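Local coordinates for protein SsRai1 (Scheffersomyces stipitis, PDB 5BTO) that removes the NAD cap from the 5' end of RNAs, using a divalent metal cation, and binds and stimulates the exoribonuclease RAT1, at residues K96-H101 and Q396-I401; T223-A228 and K338-V343. All blocks are in the same frame, centred on the assembly; numbering follows the deposited sequence.

Contact 1 (K96-H101 and Q396-I401)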
loop_
_atom_site.group_PDB
_atom_site.type_symbol
_atom_site.label_atom_id
_atom_site.label_comp_id
_atom_site.label_asym_id
_atom_site.label_seq_id
_atom_site.Cartn_x
_atom_site.Cartn_y
_atom_site.Cartn_z
ATOM N N LYS A 96 35.339 9.301 -13.222
ATOM C CA LYS A 96 36.019 10.365 -13.962
ATOM C C LYS A 96 35.439 11.719 -13.583
ATOM O O LYS A 96 36.167 12.689 -13.364
ATOM C CB LYS A 96 35.889 10.100 -15.455
ATOM C CG LYS A 96 36.610 11.108 -16.356
ATOM C CD LYS A 96 36.415 10.705 -17.805
ATOM C CE LYS A 96 37.127 11.664 -18.763
ATOM N NZ LYS A 96 38.599 11.718 -18.492
ATOM N N TYR A 97 34.115 11.790 -13.500
ATOM C CA TYR A 97 33.467 13.024 -13.081
ATOM C C TYR A 97 33.886 13.464 -11.669
ATOM O O TYR A 97 34.199 14.639 -11.437
ATOM C CB TYR A 97 31.937 12.899 -13.184
ATOM C CG TYR A 97 31.224 14.052 -12.522
ATOM C CD1 TYR A 97 31.089 15.268 -13.173
ATOM C CD2 TYR A 97 30.721 13.937 -11.226
ATOM C CE1 TYR A 97 30.463 16.329 -12.576
ATOM C CE2 TYR A 97 30.087 15.007 -10.615
ATOM C CZ TYR A 97 29.968 16.204 -11.302
ATOM O OH TYR A 97 29.348 17.285 -10.722
ATOM N N GLU A 98 33.898 12.531 -10.722
ATOM C CA GLU A 98 34.227 12.887 -9.352
ATOM C C GLU A 98 35.662 13.400 -9.244
ATOM O O GLU A 98 35.927 14.400 -8.578
ATOM C CB GLU A 98 33.949 11.712 -8.404
ATOM C CG GLU A 98 32.457 11.371 -8.394
ATOM C CD GLU A 98 32.091 10.204 -7.495
ATOM O OE1 GLU A 98 32.982 9.400 -7.140
ATOM O OE2 GLU A 98 30.888 10.098 -7.159
ATOM N N GLN A 99 36.568 12.723 -9.937
ATOM C CA GLN A 99 37.984 13.119 -9.974
ATOM C C GLN A 99 38.221 14.480 -10.626
ATOM O O GLN A 99 39.037 15.276 -10.149
ATOM C CB GLN A 99 38.774 12.074 -10.747
ATOM C CG GLN A 99 38.919 10.759 -10.012
ATOM C CD GLN A 99 39.426 9.655 -10.906
ATOM O OE1 GLN A 99 39.436 9.789 -12.130
ATOM N NE2 GLN A 99 39.860 8.553 -10.302
ATOM N N GLU A 100 37.528 14.739 -11.730
ATOM C CA GLU A 100 37.883 15.882 -12.576
ATOM C C GLU A 100 37.005 17.121 -12.422
ATOM O O GLU A 100 37.448 18.241 -12.717
ATOM C CB GLU A 100 37.952 15.446 -14.042
ATOM C CG GLU A 100 39.040 14.402 -14.280
ATOM C CD GLU A 100 39.037 13.833 -15.681
ATOM O OE1 GLU A 100 38.324 14.377 -16.548
ATOM O OE2 GLU A 100 39.760 12.840 -15.914
ATOM N N HIS A 101 35.775 16.934 -11.955
ATOM C CA HIS A 101 34.839 18.045 -11.889
ATOM C C HIS A 101 34.168 18.225 -10.535
ATOM O O HIS A 101 33.519 19.244 -10.295
ATOM C CB HIS A 101 33.805 17.934 -13.017
ATOM C CG HIS A 101 34.422 17.965 -14.379
ATOM N ND1 HIS A 101 34.969 19.110 -14.913
ATOM C CD2 HIS A 101 34.627 16.986 -15.294
ATOM C CE1 HIS A 101 35.466 18.843 -16.108
ATOM N NE2 HIS A 101 35.273 17.560 -16.363
ATOM N N GLN A 396 38.097 1.388 -5.180
ATOM C CA GLN A 396 39.412 1.913 -4.824
ATOM C C GLN A 396 39.381 3.439 -4.814
ATOM O O GLN A 396 39.918 4.082 -3.908
ATOM C CB GLN A 396 40.482 1.395 -5.786
ATOM C CG GLN A 396 41.900 1.713 -5.364
ATOM C CD GLN A 396 42.916 1.134 -6.320
ATOM O OE1 GLN A 396 43.487 1.848 -7.143
ATOM N NE2 GLN A 396 43.147 -0.169 -6.220
ATOM N N TRP A 397 38.732 4.019 -5.819
ATOM C CA TRP A 397 38.583 5.463 -5.866
ATOM C C TRP A 397 37.848 5.983 -4.637
ATOM O O TRP A 397 38.332 6.874 -3.957
ATOM C CB TRP A 397 37.880 5.912 -7.159
ATOM C CG TRP A 397 37.269 7.276 -7.076
ATOM C CD1 TRP A 397 35.936 7.589 -7.183
ATOM C CD2 TRP A 397 37.954 8.516 -6.867
ATOM N NE1 TRP A 397 35.758 8.940 -7.045
ATOM C CE2 TRP A 397 36.980 9.535 -6.852
ATOM C CE3 TRP A 397 39.299 8.863 -6.688
ATOM C CZ2 TRP A 397 37.303 10.874 -6.671
ATOM C CZ3 TRP A 397 39.617 10.197 -6.506
ATOM C CH2 TRP A 397 38.625 11.188 -6.504
ATOM N N ARG A 398 36.664 5.437 -4.352
ATOM C CA ARG A 398 35.882 5.947 -3.234
ATOM C C ARG A 398 36.604 5.770 -1.894
ATOM O O ARG A 398 36.511 6.621 -1.017
ATOM C CB ARG A 398 34.491 5.304 -3.207
ATOM C CG ARG A 398 33.601 5.787 -4.341
ATOM C CD ARG A 398 33.292 7.266 -4.192
ATOM N NE ARG A 398 32.189 7.668 -5.060
ATOM C CZ ARG A 398 30.905 7.451 -4.787
ATOM N NH1 ARG A 398 30.554 6.822 -3.672
ATOM N NH2 ARG A 398 29.966 7.846 -5.649
ATOM N N GLU A 399 37.325 4.668 -1.754
ATOM C CA GLU A 399 38.137 4.432 -0.556
ATOM C C GLU A 399 39.186 5.516 -0.378
ATOM O O GLU A 399 39.480 5.936 0.740
ATOM C CB GLU A 399 38.816 3.066 -0.637
ATOM C CG GLU A 399 37.884 1.875 -0.412
ATOM C CD GLU A 399 38.521 0.567 -0.839
ATOM O OE1 GLU A 399 39.729 0.569 -1.151
ATOM O OE2 GLU A 399 37.817 -0.463 -0.871
ATOM N N SER A 400 39.752 5.965 -1.486
ATOM C CA SER A 400 40.894 6.884 -1.429
ATOM C C SER A 400 40.485 8.293 -1.010
ATOM O O SER A 400 41.318 9.094 -0.601
ATOM C CB SER A 400 41.617 6.931 -2.778
ATOM O OG SER A 400 40.907 7.734 -3.722
ATOM N N ILE A 401 39.202 8.600 -1.142
ATOM C CA ILE A 401 38.681 9.905 -0.760
ATOM C C ILE A 401 38.713 10.096 0.752
ATOM O O ILE A 401 38.849 11.220 1.246
ATOM C CB ILE A 401 37.232 10.077 -1.243
ATOM C CG1 ILE A 401 37.157 9.910 -2.763
ATOM C CG2 ILE A 401 36.667 11.427 -0.791
ATOM C CD1 ILE A 401 35.742 10.087 -3.338
#
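Glu98 reaches from one helix to two neighbouring side chains of another, Trp397 and Arg398, and its OE1 takes a hydrogen bond from each. The indole NE1 of Trp397 lies 2.8 Å from Glu98 OE1 and uses the anti lone pair, with the oxygen almost exactly in the ring plane. On the syn side Arg398 NE meets the same OE1, also at 2.8 Å and straighter (N-H...O 163°), while Arg398 NH2 binds Glu98 OE2 at 2.9 Å from a tilted position. The guanidinium thus holds the carboxylate side-on, a two-nitrogen salt bridge that fixes its rotation. The Arg398 chain folds back at its CB-CG bond, bringing NE to the side of OE1 not taken by the indole N-H. The joined elements are the C-terminal parts of helices 87-101 and 392-400; the segment axes approach to 11.3 Å and run at 38° to each other, so long side chains bridge the gap at the edge of the PD-(D/E)XK nuclease fold. Trp397 turns its indole away from the backbone nitrogen (chi1 160°), and Gln99 CG sits over one face of the six-membered ring, a CH-pi contact 3.5 Å from the centroid. The Gln99 amide stands nearly upright on the ring plane; Ile401 CD1 packs on the opposite face. Beyond the pair, Val107 N also binds Glu98 OE2, and Asp140 and Gln142 hold Arg398 NH1.

Contact 2 (T223-A228 and K338-V343); sequences TGIGEA and KWYGAV
The end of strand 216-225 turns back through a type II' beta turn from Ile225 to Ala228, closed by backbone hydrogen bonds from Ile225 N to Ala228 O and from Ala228 N to Ile225 O. It comes nearest the helix at Gly341, whose CA is 6.2 Å from Ile225 CA. Gly226 takes the positive phi (52°) of the turn's first corner. No hydrogen bond crosses the interface; Ile225 makes the contact by apolar packing. Its chi1 (179°) sends CG1 toward the helix, and an unstaggered chi2 (113°) then turns CD1 onto the Tyr340 ring. There Ile225 CD1 lies 3.6 Å from Tyr340 CD2, in an oblique approach. Alongside, Ile225 CG1 lies 4.0 Å from Gly341 CA, where the helix backbone itself provides the surface. The turn is the hairpin link between strands 216-225 and 228-235 of the large mixed sheet, and helix 333-350 packs over it, with Leu337 and Ile344 also touching Ile225. Tyr340 places its ring between the hairpin and helix 115-123, meeting Met230 on strand 228-235 and Met118, Leu121 and Leu122 on the helix. Its side chain is about 8 Å from that of Arg115, a substrate-binding residue.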
loop_
_atom_site.group_PDB
_atom_site.type_symbol
_atom_site.label_atom_id
_atom_site.label_comp_id
_atom_site.label_asym_id
_atom_site.label_seq_id
_atom_site.Cartn_x
_atom_site.Cartn_y
_atom_site.Cartn_z
ATOM N N THR A 223 19.023 14.653 -10.220
ATOM C CA THR A 223 17.634 15.030 -10.083
ATOM C C THR A 223 17.157 14.572 -8.716
ATOM O O THR A 223 17.965 14.284 -7.839
ATOM C CB THR A 223 16.785 14.429 -11.226
ATOM O OG1 THR A 223 15.447 14.934 -11.156
ATOM C CG2 THR A 223 16.794 12.909 -11.167
ATOM N N GLY A 224 15.855 14.509 -8.522
ATOM C CA GLY A 224 15.346 14.094 -7.232
ATOM C C GLY A 224 13.870 13.833 -7.285
ATOM O O GLY A 224 13.208 14.142 -8.271
ATOM N N ILE A 225 13.362 13.241 -6.214
ATOM C CA ILE A 225 11.933 13.079 -6.029
ATOM C C ILE A 225 11.727 13.116 -4.524
ATOM O O ILE A 225 12.485 12.494 -3.778
ATOM C CB ILE A 225 11.398 11.765 -6.652
ATOM C CG1 ILE A 225 9.900 11.635 -6.398
ATOM C CG2 ILE A 225 12.140 10.537 -6.112
ATOM C CD1 ILE A 225 9.071 11.715 -7.628
ATOM N N GLY A 226 10.741 13.880 -4.077
ATOM C CA GLY A 226 10.576 14.126 -2.654
ATOM C C GLY A 226 11.877 14.613 -2.038
ATOM O O GLY A 226 12.467 15.588 -2.516
ATOM N N GLU A 227 12.326 13.937 -0.982
ATOM C CA GLU A 227 13.569 14.304 -0.303
ATOM C C GLU A 227 14.789 13.584 -0.865
ATOM O O GLU A 227 15.922 13.853 -0.447
ATOM C CB GLU A 227 13.461 14.007 1.195
ATOM C CG GLU A 227 12.485 14.909 1.898
ATOM C CD GLU A 227 12.871 16.358 1.740
ATOM O OE1 GLU A 227 13.870 16.774 2.359
ATOM O OE2 GLU A 227 12.189 17.078 0.987
ATOM N N ALA A 228 14.560 12.667 -1.802
ATOM C CA ALA A 228 15.634 11.842 -2.353
ATOM C C ALA A 228 16.379 12.560 -3.477
ATOM O O ALA A 228 15.757 13.138 -4.362
ATOM C CB ALA A 228 15.065 10.520 -2.879
ATOM N N LYS A 338 2.967 9.861 -7.802
ATOM C CA LYS A 338 2.794 9.633 -6.363
ATOM C C LYS A 338 3.206 8.211 -5.964
ATOM O O LYS A 338 3.796 8.006 -4.893
ATOM C CB LYS A 338 1.349 9.918 -5.935
ATOM C CG LYS A 338 0.940 11.387 -6.018
ATOM C CD LYS A 338 -0.546 11.537 -5.743
ATOM C CE LYS A 338 -1.035 12.942 -6.028
ATOM N NZ LYS A 338 -2.519 13.058 -5.903
ATOM N N TRP A 339 2.888 7.223 -6.802
ATOM C CA TRP A 339 3.376 5.859 -6.565
ATOM C C TRP A 339 4.911 5.817 -6.592
ATOM O O TRP A 339 5.565 5.230 -5.729
ATOM C CB TRP A 339 2.787 4.889 -7.599
ATOM C CG TRP A 339 3.610 3.650 -7.819
ATOM C CD1 TRP A 339 4.405 3.369 -8.901
ATOM C CD2 TRP A 339 3.742 2.531 -6.927
ATOM N NE1 TRP A 339 5.003 2.141 -8.746
ATOM C CE2 TRP A 339 4.612 1.603 -7.546
ATOM C CE3 TRP A 339 3.192 2.218 -5.677
ATOM C CZ2 TRP A 339 4.960 0.390 -6.955
ATOM C CZ3 TRP A 339 3.531 1.006 -5.087
ATOM C CH2 TRP A 339 4.411 0.104 -5.731
ATOM N N TYR A 340 5.499 6.441 -7.602
ATOM C CA TYR A 340 6.941 6.414 -7.727
ATOM C C TYR A 340 7.598 7.055 -6.499
ATOM O O TYR A 340 8.588 6.542 -5.968
ATOM C CB TYR A 340 7.327 7.161 -9.011
ATOM C CG TYR A 340 8.806 7.274 -9.257
ATOM C CD1 TYR A 340 9.591 6.143 -9.465
ATOM C CD2 TYR A 340 9.413 8.521 -9.325
ATOM C CE1 TYR A 340 10.960 6.253 -9.712
ATOM C CE2 TYR A 340 10.766 8.642 -9.568
ATOM C CZ TYR A 340 11.529 7.509 -9.757
ATOM O OH TYR A 340 12.873 7.629 -10.013
ATOM N N GLY A 341 7.031 8.163 -6.037
ATOM C CA GLY A 341 7.551 8.828 -4.855
ATOM C C GLY A 341 7.460 7.910 -3.644
ATOM O O GLY A 341 8.357 7.888 -2.798
ATOM N N ALA A 342 6.384 7.139 -3.563
ATOM C CA ALA A 342 6.221 6.214 -2.437
ATOM C C ALA A 342 7.287 5.121 -2.459
ATOM O O ALA A 342 7.844 4.747 -1.414
ATOM C CB ALA A 342 4.794 5.582 -2.440
ATOM N N VAL A 343 7.548 4.581 -3.647
ATOM C CA VAL A 343 8.526 3.522 -3.799
ATOM C C VAL A 343 9.921 4.007 -3.402
ATOM O O VAL A 343 10.622 3.346 -2.632
ATOM C CB VAL A 343 8.601 3.025 -5.256
ATOM C CG1 VAL A 343 9.780 2.060 -5.425
ATOM C CG2 VAL A 343 7.286 2.388 -5.666
#

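Overall arrangement
Contacts 1 and 2 lie 27 Å apart between centres, about 11 Å between nearest atoms, and do not touch. Along the chain the order is 96-101, 223-228, 338-343, 396-401, so both segments of contact 2 fall between those of contact 1. Contact 1 joins the C-terminal parts of two helices at the periphery, bringing the last modelled residues back to helix 87-101, away from the annotated sites. Contact 2 lies deeper, where helix 333-350 covers a hairpin of the ten-stranded sheet, at the turn that opens strand 228-235, whose other end carries substrate-binding Glu235. Arg398 of contact 1 reaches Asp140 and Gln142, at the turn between strands 132-139 and 142-147 of that same sheet.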